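PDB 3W5M: alpha-L-rhamnosidase, which hydrolyses terminal non-reducing alpha-L-rhamnose from alpha-L-rhamnosides such as naringin, rutin, hesperidin and gum arabic. Local coordinates for residues 669-678 with 718-729. Numbering follows the deposited sequence.
Sequences RDAQTSDGAF and DALPSVHAWLRY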
loop_
_atom_site.group_PDB
_atom_site.type_symbol
_atom_site.label_atom_id
_atom_site.label_comp_id
_atom_site.label_asym_id
_atom_site.label_seq_id
_atom_site.Cartn_x
_atom_site.Cartn_y
_atom_site.Cartn_z
ATOM N N ARG A 669 5.479 -1.204 -15.228
ATOM C CA ARG A 669 6.273 -0.930 -16.436
ATOM C C ARG A 669 7.656 -0.382 -16.178
ATOM O O ARG A 669 8.584 -0.710 -16.919
ATOM C CB ARG A 669 5.508 -0.062 -17.442
ATOM C CG ARG A 669 4.350 -0.830 -18.075
ATOM C CD ARG A 669 3.625 -0.049 -19.159
ATOM N NE ARG A 669 3.032 1.191 -18.632
ATOM C CZ ARG A 669 1.781 1.298 -18.206
ATOM N NH1 ARG A 669 0.944 0.256 -18.226
ATOM N NH2 ARG A 669 1.343 2.483 -17.793
ATOM N N ASP A 670 7.845 0.389 -15.113
ATOM C CA ASP A 670 9.188 0.872 -14.758
ATOM C C ASP A 670 10.077 -0.310 -14.382
ATOM O O ASP A 670 11.305 -0.201 -14.477
ATOM C CB ASP A 670 9.173 1.758 -13.487
ATOM C CG ASP A 670 8.853 3.209 -13.750
ATOM O OD1 ASP A 670 8.864 3.670 -14.918
ATOM O OD2 ASP A 670 8.583 3.929 -12.748
ATOM N N ALA A 671 9.468 -1.397 -13.895
ATOM C CA ALA A 671 10.227 -2.574 -13.408
ATOM C C ALA A 671 10.396 -3.665 -14.474
ATOM O O ALA A 671 11.173 -4.624 -14.265
ATOM C CB ALA A 671 9.586 -3.162 -12.167
ATOM N N GLN A 672 9.677 -3.541 -15.577
ATOM C CA GLN A 672 9.701 -4.622 -16.612
ATOM C C GLN A 672 11.143 -4.840 -17.073
ATOM O O GLN A 672 11.891 -3.868 -17.331
ATOM C CB GLN A 672 8.758 -4.290 -17.770
ATOM C CG GLN A 672 8.488 -5.464 -18.740
ATOM C CD GLN A 672 7.427 -5.122 -19.781
ATOM O OE1 GLN A 672 7.029 -3.977 -19.897
ATOM N NE2 GLN A 672 6.943 -6.128 -20.524
ATOM N N THR A 673 11.570 -6.100 -17.156
ATOM C CA THR A 673 12.990 -6.341 -17.440
ATOM C C THR A 673 13.273 -6.062 -18.903
ATOM O O THR A 673 12.337 -5.963 -19.713
ATOM C CB THR A 673 13.421 -7.772 -17.142
ATOM O OG1 THR A 673 12.863 -8.642 -18.148
ATOM C CG2 THR A 673 12.979 -8.173 -15.739
ATOM N N SER A 674 14.562 -5.932 -19.224
ATOM C CA SER A 674 14.995 -5.580 -20.576
ATOM C C SER A 674 14.606 -6.663 -21.579
ATOM O O SER A 674 14.552 -6.386 -22.760
ATOM C CB SER A 674 16.492 -5.351 -20.631
ATOM O OG SER A 674 17.213 -6.525 -20.264
ATOM N N ASP A 675 14.356 -7.886 -21.130
ATOM C CA ASP A 675 13.864 -8.906 -22.062
ATOM C C ASP A 675 12.337 -9.082 -22.016
ATOM O O ASP A 675 11.773 -10.053 -22.548
ATOM C CB ASP A 675 14.646 -10.218 -21.925
ATOM C CG ASP A 675 14.455 -10.884 -20.588
ATOM O OD1 ASP A 675 14.261 -10.176 -19.580
ATOM O OD2 ASP A 675 14.509 -12.132 -20.540
ATOM N N GLY A 676 11.670 -8.117 -21.392
ATOM C CA GLY A 676 10.198 -7.995 -21.469
ATOM C C GLY A 676 9.417 -8.736 -20.403
ATOM O O GLY A 676 8.188 -8.866 -20.492
ATOM N N ALA A 677 10.107 -9.246 -19.380
ATOM C CA ALA A 677 9.406 -9.975 -18.345
ATOM C C ALA A 677 8.840 -8.983 -17.298
ATOM O O ALA A 677 9.591 -8.176 -16.749
ATOM C CB ALA A 677 10.345 -10.992 -17.679
ATOM N N PHE A 678 7.537 -9.066 -17.031
ATOM C CA PHE A 678 6.989 -8.412 -15.823
ATOM C C PHE A 678 7.534 -9.109 -14.550
ATOM O O PHE A 678 7.645 -10.338 -14.507
ATOM C CB PHE A 678 5.465 -8.446 -15.869
ATOM C CG PHE A 678 4.850 -7.506 -16.895
ATOM C CD1 PHE A 678 5.144 -6.134 -16.871
ATOM C CD2 PHE A 678 3.957 -7.976 -17.870
ATOM C CE1 PHE A 678 4.577 -5.257 -17.799
ATOM C CE2 PHE A 678 3.366 -7.091 -18.777
ATOM C CZ PHE A 678 3.685 -5.728 -18.741
ATOM N N ASP A 718 -1.531 2.883 -23.012
ATOM C CA ASP A 718 -0.263 2.982 -22.319
ATOM C C ASP A 718 0.319 1.610 -21.958
ATOM O O ASP A 718 1.518 1.501 -21.744
ATOM C CB ASP A 718 -0.435 3.825 -21.032
ATOM C CG ASP A 718 -0.611 5.315 -21.320
ATOM O OD1 ASP A 718 -0.319 5.784 -22.448
ATOM O OD2 ASP A 718 -1.041 6.043 -20.396
ATOM N N ALA A 719 -0.535 0.582 -21.908
ATOM C CA ALA A 719 -0.154 -0.778 -21.485
ATOM C C ALA A 719 0.226 -1.621 -22.700
ATOM O O ALA A 719 1.088 -2.485 -22.607
ATOM C CB ALA A 719 -1.307 -1.448 -20.743
ATOM N N LEU A 720 -0.378 -1.340 -23.850
ATOM C CA LEU A 720 -0.251 -2.299 -24.971
ATOM C C LEU A 720 1.193 -2.632 -25.421
ATOM O O LEU A 720 1.492 -3.807 -25.579
ATOM C CB LEU A 720 -1.227 -1.985 -26.141
ATOM C CG LEU A 720 -1.381 -3.090 -27.198
ATOM C CD1 LEU A 720 -1.868 -4.409 -26.603
ATOM C CD2 LEU A 720 -2.296 -2.619 -28.329
ATOM N N PRO A 721 2.110 -1.638 -25.553
ATOM C CA PRO A 721 3.514 -1.981 -25.891
ATOM C C PRO A 721 4.230 -2.894 -24.877
ATOM O O PRO A 721 4.988 -3.791 -25.273
ATOM C CB PRO A 721 4.202 -0.610 -25.978
ATOM C CG PRO A 721 3.073 0.346 -26.268
ATOM C CD PRO A 721 1.912 -0.173 -25.488
ATOM N N SER A 722 3.999 -2.681 -23.578
ATOM C CA SER A 722 4.562 -3.581 -22.538
ATOM C C SER A 722 3.950 -4.985 -22.636
ATOM O O SER A 722 4.633 -5.970 -22.378
ATOM C CB SER A 722 4.368 -3.016 -21.116
ATOM O OG SER A 722 2.999 -3.020 -20.752
ATOM N N VAL A 723 2.678 -5.053 -23.039
ATOM C CA VAL A 723 1.954 -6.317 -23.220
ATOM C C VAL A 723 2.586 -7.086 -24.403
ATOM O O VAL A 723 2.874 -8.272 -24.275
ATOM C CB VAL A 723 0.442 -6.076 -23.429
ATOM C CG1 VAL A 723 -0.279 -7.331 -23.942
ATOM C CG2 VAL A 723 -0.205 -5.616 -22.120
ATOM N N HIS A 724 2.821 -6.389 -25.519
ATOM C CA HIS A 724 3.549 -6.967 -26.673
ATOM C C HIS A 724 4.885 -7.550 -26.230
ATOM O O HIS A 724 5.219 -8.689 -26.596
ATOM C CB HIS A 724 3.744 -5.936 -27.812
ATOM C CG HIS A 724 4.361 -6.510 -29.058
ATOM N ND1 HIS A 724 3.608 -6.966 -30.123
ATOM C CD2 HIS A 724 5.655 -6.720 -29.403
ATOM C CE1 HIS A 724 4.410 -7.425 -31.072
ATOM N NE2 HIS A 724 5.660 -7.289 -30.660
ATOM N N ALA A 725 5.650 -6.794 -25.434
ATOM C CA ALA A 725 6.961 -7.242 -25.008
ATOM C C ALA A 725 6.867 -8.468 -24.093
ATOM O O ALA A 725 7.745 -9.326 -24.128
ATOM C CB ALA A 725 7.729 -6.117 -24.335
ATOM N N TRP A 726 5.799 -8.534 -23.286
ATOM C CA TRP A 726 5.544 -9.655 -22.369
ATOM C C TRP A 726 5.238 -10.892 -23.195
ATOM O O TRP A 726 5.796 -11.964 -22.919
ATOM C CB TRP A 726 4.375 -9.313 -21.448
ATOM C CG TRP A 726 3.811 -10.367 -20.548
ATOM C CD1 TRP A 726 2.498 -10.706 -20.438
ATOM C CD2 TRP A 726 4.502 -11.113 -19.539
ATOM N NE1 TRP A 726 2.311 -11.618 -19.436
ATOM C CE2 TRP A 726 3.534 -11.917 -18.887
ATOM C CE3 TRP A 726 5.851 -11.197 -19.135
ATOM C CZ2 TRP A 726 3.854 -12.794 -17.845
ATOM C CZ3 TRP A 726 6.183 -12.111 -18.088
ATOM C CH2 TRP A 726 5.180 -12.891 -17.471
ATOM N N LEU A 727 4.394 -10.740 -24.221
ATOM C CA LEU A 727 3.996 -11.906 -25.045
ATOM C C LEU A 727 5.192 -12.457 -25.805
ATOM O O LEU A 727 5.324 -13.694 -25.990
ATOM C CB LEU A 727 2.854 -11.547 -26.016
ATOM C CG LEU A 727 1.454 -11.375 -25.403
ATOM C CD1 LEU A 727 0.488 -10.755 -26.400
ATOM C CD2 LEU A 727 0.886 -12.664 -24.815
ATOM N N ARG A 728 6.052 -11.548 -26.262
ATOM C CA ARG A 728 7.282 -11.902 -26.963
ATOM C C ARG A 728 8.222 -12.674 -26.031
ATOM O O ARG A 728 8.788 -13.716 -26.418
ATOM C CB ARG A 728 7.938 -10.666 -27.556
ATOM C CG ARG A 728 9.366 -10.854 -28.016
ATOM C CD ARG A 728 9.941 -9.519 -28.431
ATOM N NE ARG A 728 9.365 -9.054 -29.688
ATOM C CZ ARG A 728 9.536 -7.824 -30.173
ATOM N NH1 ARG A 728 10.260 -6.942 -29.491
ATOM N NH2 ARG A 728 8.983 -7.474 -31.335
ATOM N N TYR A 729 8.350 -12.188 -24.795
ATOM C CA TYR A 729 9.060 -12.911 -23.746
ATOM C C TYR A 729 8.478 -14.304 -23.530
ATOM O O TYR A 729 9.227 -15.279 -23.424
ATOM C CB TYR A 729 9.034 -12.125 -22.404
ATOM C CG TYR A 729 9.518 -12.959 -21.230
ATOM C CD1 TYR A 729 10.875 -13.012 -20.896
ATOM C CD2 TYR A 729 8.615 -13.721 -20.471
ATOM C CE1 TYR A 729 11.319 -13.806 -19.840
ATOM C CE2 TYR A 729 9.047 -14.476 -19.395
ATOM C CZ TYR A 729 10.392 -14.529 -19.102
ATOM O OH TYR A 729 10.786 -15.303 -18.051
HETATM O O HOH W 1 1.178 -2.787 -18.552
HETATM O O HOH W 2 10.259 -9.133 -25.180
#
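Gln672 makes the one direct hydrogen bond between residues 669-678 and 718-729. With CG anti to the backbone N (chi1 -168°) and the chain extended beyond it, NE2 gives one N-H to Ser722 O at 3.0 Å, nearly straight at 167°, and the other to Gly676 O; both acceptors lie close to the amide plane. Ser722 O also takes the helical bond from Trp726 N, which arrives from the opposite face of the carbonyl. A leucine in place of Gln672 would probably leave Gly676 O without its amide donor and remove the direct hydrogen bond to Ser722 O, which would keep its helical bond from Trp726 N. Two waters extend the polar contact: one links Arg669 NH1 to Ser722 OG, which itself donates to Ala719 O at 2.7 Å, and the other joins Asp675 O to Ala725 O. The Arg669 guanidinium lays one face over Asp718 O.

Apolar and aromatic packing sets Ala677 and Phe678 against Ser722, Trp726 and Tyr729. Ala677 CB sits centrally over the Tyr729 ring, a CH-pi contact 3.7 Å from the centroid. Phe678 CD2 comes over one face of the Trp726 indole, 3.6 Å from CG, the planes inclined at 50°, while Phe678 CZ points its ring edge at Ser722 OG. Trp726 CA lies 3.3 Å from Gly676 O in a CA-H...O contact. Closing the type I turn from Thr673, Gly676 lies so near Ala725 O that a CB would clash.

Trp726 NE1 hydrogen-bonds to Asp697, and its side chain lies about 7 Å from that of rhamnose-binding Trp695. Within the (alpha/alpha)6-barrel, one amide NH2, giving both hydrogens, thus ties turn to helix, while Phe678 on the Trp726 indole and Ala677 on the Tyr729 face hold the segment after the turn against it.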